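AB hydrolase-1 domain-containing protein (Parabacteroides distasonis, PDB 4Q34) is a putative esterase of the alpha/beta hydrolase family, probably hydrolysing ester bonds in a substrate not yet identified. Local coordinates at residues A[89-103]-A[145-159]. Numbering follows the deposited sequence.
Sequences PRRGNAGRGTESVTI and TPTIGTTDFEVYSDA
Thr147 OG1 is gripped side-on by two nitrogens of Arg91, NE and NH2, each 2.9 Å from OG1, and both bonds are bent. A turn about CB-CG (chi2 71°) brings the arginine CD alongside Thr145 O and Pro146 O, and a second (chi3 62°) swings NE onto the hydroxyl; NH1 turns instead to the backbone oxygens of Gly54 and Gln57. Ile148 N gives Arg90 O a nearly straight bond of 2.7 Å.

Arg90 instead runs extended from CG to NE. Val155 CG1 covers one guanidinium face; Glu99 OE1 sits over the centre of the other, a salt bridge with NH1 (3.0 Å) by charge alone. NH1 donates to Thr150 O (2.8 Å), close to the guanidinium plane. Glu99 holds Thr150 twice, OE1 taking Thr150 N at 2.9 Å and OE2 taking Thr150 OG1 through its syn lone pair at 2.6 Å.

Pro89 CG meets Ala159 CB at 3.6 Å, seating the loop on helix 153-167, which Asp152 N-caps through OD1. Strand 101-103 pairs antiparallel with a strand of the second subunit. Within this alpha/beta hydrolase region, Glu99 and Asp32 compensate the buried Arg90 charge, which probably stabilises both carboxylates as anions, tying the pre-helix loop to the dimer-forming segment.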
loop_
_atom_site.group_PDB
_atom_site.type_symbol
_atom_site.label_atom_id
_atom_site.label_comp_id
_atom_site.label_asym_id
_atom_site.label_seq_id
_atom_site.Cartn_x
_atom_site.Cartn_y
_atom_site.Cartn_z
ATOM N N PRO A 89 1.835 10.896 3.190
ATOM C CA PRO A 89 0.475 11.487 3.188
ATOM C C PRO A 89 -0.055 11.710 1.778
ATOM O O PRO A 89 0.657 12.209 0.905
ATOM C CB PRO A 89 0.686 12.810 3.910
ATOM C CG PRO A 89 1.786 12.517 4.859
ATOM C CD PRO A 89 2.743 11.735 3.972
ATOM N N ARG A 90 -1.328 11.363 1.607
ATOM C CA ARG A 90 -2.095 11.567 0.365
ATOM C C ARG A 90 -1.686 10.670 -0.798
ATOM O O ARG A 90 -2.051 10.942 -1.916
ATOM C CB ARG A 90 -2.042 13.035 -0.070
ATOM C CG ARG A 90 -2.424 13.975 1.048
ATOM C CD ARG A 90 -2.151 15.444 0.719
ATOM N NE ARG A 90 -2.593 16.280 1.832
ATOM C CZ ARG A 90 -2.359 17.592 1.955
ATOM N NH1 ARG A 90 -1.670 18.253 1.018
ATOM N NH2 ARG A 90 -2.848 18.254 3.012
ATOM N N ARG A 91 -0.917 9.621 -0.522
ATOM C CA ARG A 91 -0.388 8.742 -1.552
ATOM C C ARG A 91 -0.689 7.267 -1.247
ATOM O O ARG A 91 -0.404 6.747 -0.135
ATOM C CB ARG A 91 1.107 8.946 -1.684
ATOM C CG ARG A 91 1.706 8.367 -2.946
ATOM C CD ARG A 91 1.320 9.126 -4.221
ATOM N NE ARG A 91 1.770 10.517 -4.263
ATOM C CZ ARG A 91 3.023 10.945 -4.456
ATOM N NH1 ARG A 91 4.068 10.102 -4.568
ATOM N NH2 ARG A 91 3.254 12.252 -4.487
ATOM N N GLY A 92 -1.211 6.555 -2.229
ATOM C CA GLY A 92 -1.387 5.088 -2.113
ATOM C C GLY A 92 -2.252 4.694 -0.923
ATOM O O GLY A 92 -3.329 5.214 -0.784
ATOM N N ASN A 93 -1.733 3.797 -0.061
ATOM C CA ASN A 93 -2.459 3.361 1.136
ATOM C C ASN A 93 -2.737 4.500 2.129
ATOM O O ASN A 93 -3.595 4.373 3.012
ATOM C CB ASN A 93 -1.656 2.287 1.841
ATOM C CG ASN A 93 -1.625 0.961 1.080
ATOM O OD1 ASN A 93 -2.407 0.714 0.177
ATOM N ND2 ASN A 93 -0.721 0.076 1.501
ATOM N N ALA A 94 -1.992 5.597 1.982
ATOM C CA ALA A 94 -2.242 6.819 2.774
ATOM C C ALA A 94 -3.111 7.794 2.007
ATOM O O ALA A 94 -2.964 8.988 2.167
ATOM C CB ALA A 94 -0.932 7.464 3.177
ATOM N N GLY A 95 -4.006 7.274 1.175
ATOM C CA GLY A 95 -4.881 8.110 0.331
ATOM C C GLY A 95 -5.910 8.942 1.032
ATOM O O GLY A 95 -6.505 9.799 0.411
ATOM N N ARG A 96 -6.134 8.706 2.319
ATOM C CA ARG A 96 -7.123 9.449 3.115
ATOM C C ARG A 96 -6.534 10.810 3.487
ATOM O O ARG A 96 -6.067 11.020 4.612
ATOM C CB ARG A 96 -7.523 8.654 4.365
ATOM C CG ARG A 96 -8.665 9.284 5.166
ATOM C CD ARG A 96 -9.075 8.315 6.214
ATOM N NE ARG A 96 -10.206 8.760 7.070
ATOM C CZ ARG A 96 -11.503 8.586 6.818
ATOM N NH1 ARG A 96 -11.939 8.066 5.684
ATOM N NH2 ARG A 96 -12.411 8.978 7.719
ATOM N N GLY A 97 -6.546 11.724 2.514
ATOM C CA GLY A 97 -6.107 13.110 2.729
ATOM C C GLY A 97 -7.239 13.939 3.277
ATOM O O GLY A 97 -8.366 13.480 3.349
ATOM N N THR A 98 -6.926 15.184 3.644
ATOM C CA THR A 98 -7.874 16.101 4.237
ATOM C C THR A 98 -8.494 17.057 3.214
ATOM O O THR A 98 -9.351 17.884 3.582
ATOM C CB THR A 98 -7.182 16.929 5.326
ATOM O OG1 THR A 98 -6.069 17.618 4.736
ATOM C CG2 THR A 98 -6.716 15.986 6.486
ATOM N N GLU A 99 -8.059 16.983 1.962
ATOM C CA GLU A 99 -8.539 17.932 0.943
ATOM C C GLU A 99 -9.518 17.297 -0.052
ATOM O O GLU A 99 -9.475 16.073 -0.326
ATOM C CB GLU A 99 -7.368 18.433 0.111
ATOM C CG GLU A 99 -6.317 19.159 0.885
ATOM C CD GLU A 99 -5.026 19.230 0.125
ATOM O OE1 GLU A 99 -4.468 18.154 -0.154
ATOM O OE2 GLU A 99 -4.546 20.352 -0.142
ATOM N N SER A 100 -10.381 18.138 -0.616
ATOM C CA SER A 100 -11.202 17.739 -1.739
ATOM C C SER A 100 -10.289 17.821 -2.954
ATOM O O SER A 100 -9.492 18.744 -3.050
ATOM C CB SER A 100 -12.395 18.687 -1.886
ATOM O OG SER A 100 -13.337 18.480 -0.843
ATOM N N VAL A 101 -10.406 16.876 -3.881
ATOM C CA VAL A 101 -9.513 16.847 -5.030
ATOM C C VAL A 101 -10.180 16.127 -6.204
ATOM O O VAL A 101 -10.975 15.204 -6.012
ATOM C CB VAL A 101 -8.169 16.163 -4.668
ATOM C CG1 VAL A 101 -8.397 14.734 -4.246
ATOM C CG2 VAL A 101 -7.175 16.252 -5.830
ATOM N N THR A 102 -9.851 16.561 -7.419
ATOM C CA THR A 102 -10.280 15.885 -8.638
ATOM C C THR A 102 -9.044 15.250 -9.265
ATOM O O THR A 102 -8.027 15.930 -9.459
ATOM C CB THR A 102 -10.981 16.830 -9.603
ATOM O OG1 THR A 102 -12.184 17.282 -8.988
ATOM C CG2 THR A 102 -11.348 16.121 -10.879
ATOM N N ILE A 103 -9.152 13.951 -9.539
ATOM C CA ILE A 103 -8.100 13.171 -10.128
ATOM C C ILE A 103 -8.588 12.787 -11.526
ATOM O O ILE A 103 -9.686 12.289 -11.666
ATOM C CB ILE A 103 -7.880 11.872 -9.336
ATOM C CG1 ILE A 103 -7.533 12.135 -7.865
ATOM C CG2 ILE A 103 -6.794 11.030 -9.992
ATOM C CD1 ILE A 103 -6.281 12.893 -7.665
ATOM N N THR A 145 0.962 5.980 -8.738
ATOM C CA THR A 145 -0.320 6.155 -8.034
ATOM C C THR A 145 -0.487 7.664 -7.789
ATOM O O THR A 145 0.498 8.356 -7.598
ATOM C CB THR A 145 -0.361 5.282 -6.745
ATOM O OG1 THR A 145 -1.702 5.026 -6.372
ATOM C CG2 THR A 145 0.361 5.882 -5.599
ATOM N N PRO A 146 -1.740 8.184 -7.767
ATOM C CA PRO A 146 -1.958 9.612 -7.693
ATOM C C PRO A 146 -1.906 10.192 -6.280
ATOM O O PRO A 146 -2.005 9.462 -5.294
ATOM C CB PRO A 146 -3.339 9.787 -8.330
ATOM C CG PRO A 146 -4.036 8.487 -7.975
ATOM C CD PRO A 146 -2.982 7.448 -8.088
ATOM N N THR A 147 -1.683 11.495 -6.199
ATOM C CA THR A 147 -1.767 12.253 -4.962
ATOM C C THR A 147 -3.198 12.665 -4.730
ATOM O O THR A 147 -3.812 13.353 -5.559
ATOM C CB THR A 147 -0.837 13.472 -5.040
ATOM O OG1 THR A 147 0.519 12.999 -5.195
ATOM C CG2 THR A 147 -0.958 14.372 -3.833
ATOM N N ILE A 148 -3.722 12.293 -3.568
ATOM C CA ILE A 148 -5.121 12.550 -3.245
ATOM C C ILE A 148 -5.194 13.857 -2.460
ATOM O O ILE A 148 -5.474 13.908 -1.247
ATOM C CB ILE A 148 -5.778 11.358 -2.497
ATOM C CG1 ILE A 148 -5.392 10.006 -3.138
ATOM C CG2 ILE A 148 -7.283 11.517 -2.467
ATOM C CD1 ILE A 148 -5.585 9.926 -4.640
ATOM N N GLY A 149 -4.918 14.931 -3.171
ATOM C CA GLY A 149 -4.780 16.253 -2.596
ATOM C C GLY A 149 -3.708 17.013 -3.349
ATOM O O GLY A 149 -3.453 16.730 -4.538
ATOM N N THR A 150 -3.094 17.983 -2.667
ATOM C CA THR A 150 -2.042 18.831 -3.235
ATOM C C THR A 150 -0.701 18.447 -2.668
ATOM O O THR A 150 -0.615 17.876 -1.576
ATOM C CB THR A 150 -2.251 20.332 -2.884
ATOM O OG1 THR A 150 -2.286 20.519 -1.451
ATOM C CG2 THR A 150 -3.504 20.826 -3.511
ATOM N N THR A 151 0.357 18.770 -3.408
ATOM C CA THR A 151 1.695 18.560 -2.941
ATOM C C THR A 151 1.930 19.565 -1.820
ATOM O O THR A 151 1.699 20.769 -2.016
ATOM C CB THR A 151 2.682 18.832 -4.076
ATOM O OG1 THR A 151 2.410 17.909 -5.130
ATOM C CG2 THR A 151 4.081 18.678 -3.601
ATOM N N ASP A 152 2.374 19.088 -0.655
ATOM C CA ASP A 152 2.670 19.956 0.482
ATOM C C ASP A 152 3.823 19.336 1.280
ATOM O O ASP A 152 3.583 18.386 2.002
ATOM C CB ASP A 152 1.389 20.182 1.336
ATOM C CG ASP A 152 1.590 21.188 2.424
ATOM O OD1 ASP A 152 2.737 21.327 2.895
ATOM O OD2 ASP A 152 0.621 21.909 2.805
ATOM N N PHE A 153 5.034 19.900 1.152
ATOM C CA PHE A 153 6.241 19.330 1.783
ATOM C C PHE A 153 6.150 19.445 3.322
ATOM O O PHE A 153 6.750 18.637 4.032
ATOM C CB PHE A 153 7.537 20.014 1.308
ATOM C CG PHE A 153 7.890 19.781 -0.131
ATOM C CD1 PHE A 153 7.302 18.756 -0.884
ATOM C CD2 PHE A 153 8.847 20.612 -0.754
ATOM C CE1 PHE A 153 7.646 18.550 -2.221
ATOM C CE2 PHE A 153 9.211 20.401 -2.087
ATOM C CZ PHE A 153 8.607 19.358 -2.820
ATOM N N GLU A 154 5.397 20.410 3.827
ATOM C CA GLU A 154 5.200 20.521 5.265
ATOM C C GLU A 154 4.409 19.318 5.780
ATOM O O GLU A 154 4.814 18.657 6.768
ATOM C CB GLU A 154 4.463 21.813 5.655
ATOM C CG GLU A 154 4.157 21.899 7.151
ATOM C CD GLU A 154 3.548 23.215 7.586
ATOM O OE1 GLU A 154 2.979 23.900 6.710
ATOM O OE2 GLU A 154 3.648 23.573 8.796
ATOM N N VAL A 155 3.337 18.975 5.060
ATOM C CA VAL A 155 2.460 17.849 5.430
ATOM C C VAL A 155 3.265 16.539 5.311
ATOM O O VAL A 155 3.215 15.677 6.165
ATOM C CB VAL A 155 1.204 17.813 4.542
ATOM C CG1 VAL A 155 0.412 16.537 4.771
ATOM C CG2 VAL A 155 0.313 19.030 4.801
ATOM N N TYR A 156 4.046 16.424 4.238
ATOM C CA TYR A 156 4.811 15.202 4.001
ATOM C C TYR A 156 5.878 15.034 5.048
ATOM O O TYR A 156 6.027 13.957 5.669
ATOM C CB TYR A 156 5.446 15.229 2.597
ATOM C CG TYR A 156 4.535 15.293 1.380
ATOM C CD1 TYR A 156 3.148 15.000 1.437
ATOM C CD2 TYR A 156 5.077 15.563 0.134
ATOM C CE1 TYR A 156 2.358 15.033 0.315
ATOM C CE2 TYR A 156 4.280 15.632 -0.994
ATOM C CZ TYR A 156 2.938 15.350 -0.916
ATOM O OH TYR A 156 2.150 15.334 -2.035
ATOM N N SER A 157 6.635 16.086 5.274
ATOM C CA SER A 157 7.756 15.993 6.207
ATOM C C SER A 157 7.242 15.898 7.662
ATOM O O SER A 157 7.867 15.288 8.519
ATOM C CB SER A 157 8.726 17.153 6.013
ATOM O OG SER A 157 8.125 18.409 6.265
ATOM N N ASP A 158 6.093 16.492 7.964
ATOM C CA ASP A 158 5.558 16.273 9.295
ATOM C C ASP A 158 5.331 14.789 9.619
ATOM O O ASP A 158 5.531 14.356 10.742
ATOM C CB ASP A 158 4.223 17.015 9.514
ATOM C CG ASP A 158 4.389 18.503 9.824
ATOM O OD1 ASP A 158 5.482 18.994 10.091
ATOM O OD2 ASP A 158 3.349 19.191 9.786
ATOM N N ALA A 159 4.837 14.037 8.667
ATOM C CA ALA A 159 4.544 12.633 8.925
ATOM C C ALA A 159 5.849 11.860 9.060
ATOM O O ALA A 159 5.981 10.999 9.915
ATOM C CB ALA A 159 3.660 12.066 7.866
HETATM O O HOH W 1 1.346 12.515 -1.775
HETATM O O HOH W 2 -1.867 21.046 2.251
HETATM O O HOH W 3 -2.711 7.021 -4.545
HETATM O O HOH W 4 -5.570 15.777 0.816
HETATM O O HOH W 5 -8.130 13.721 0.197
#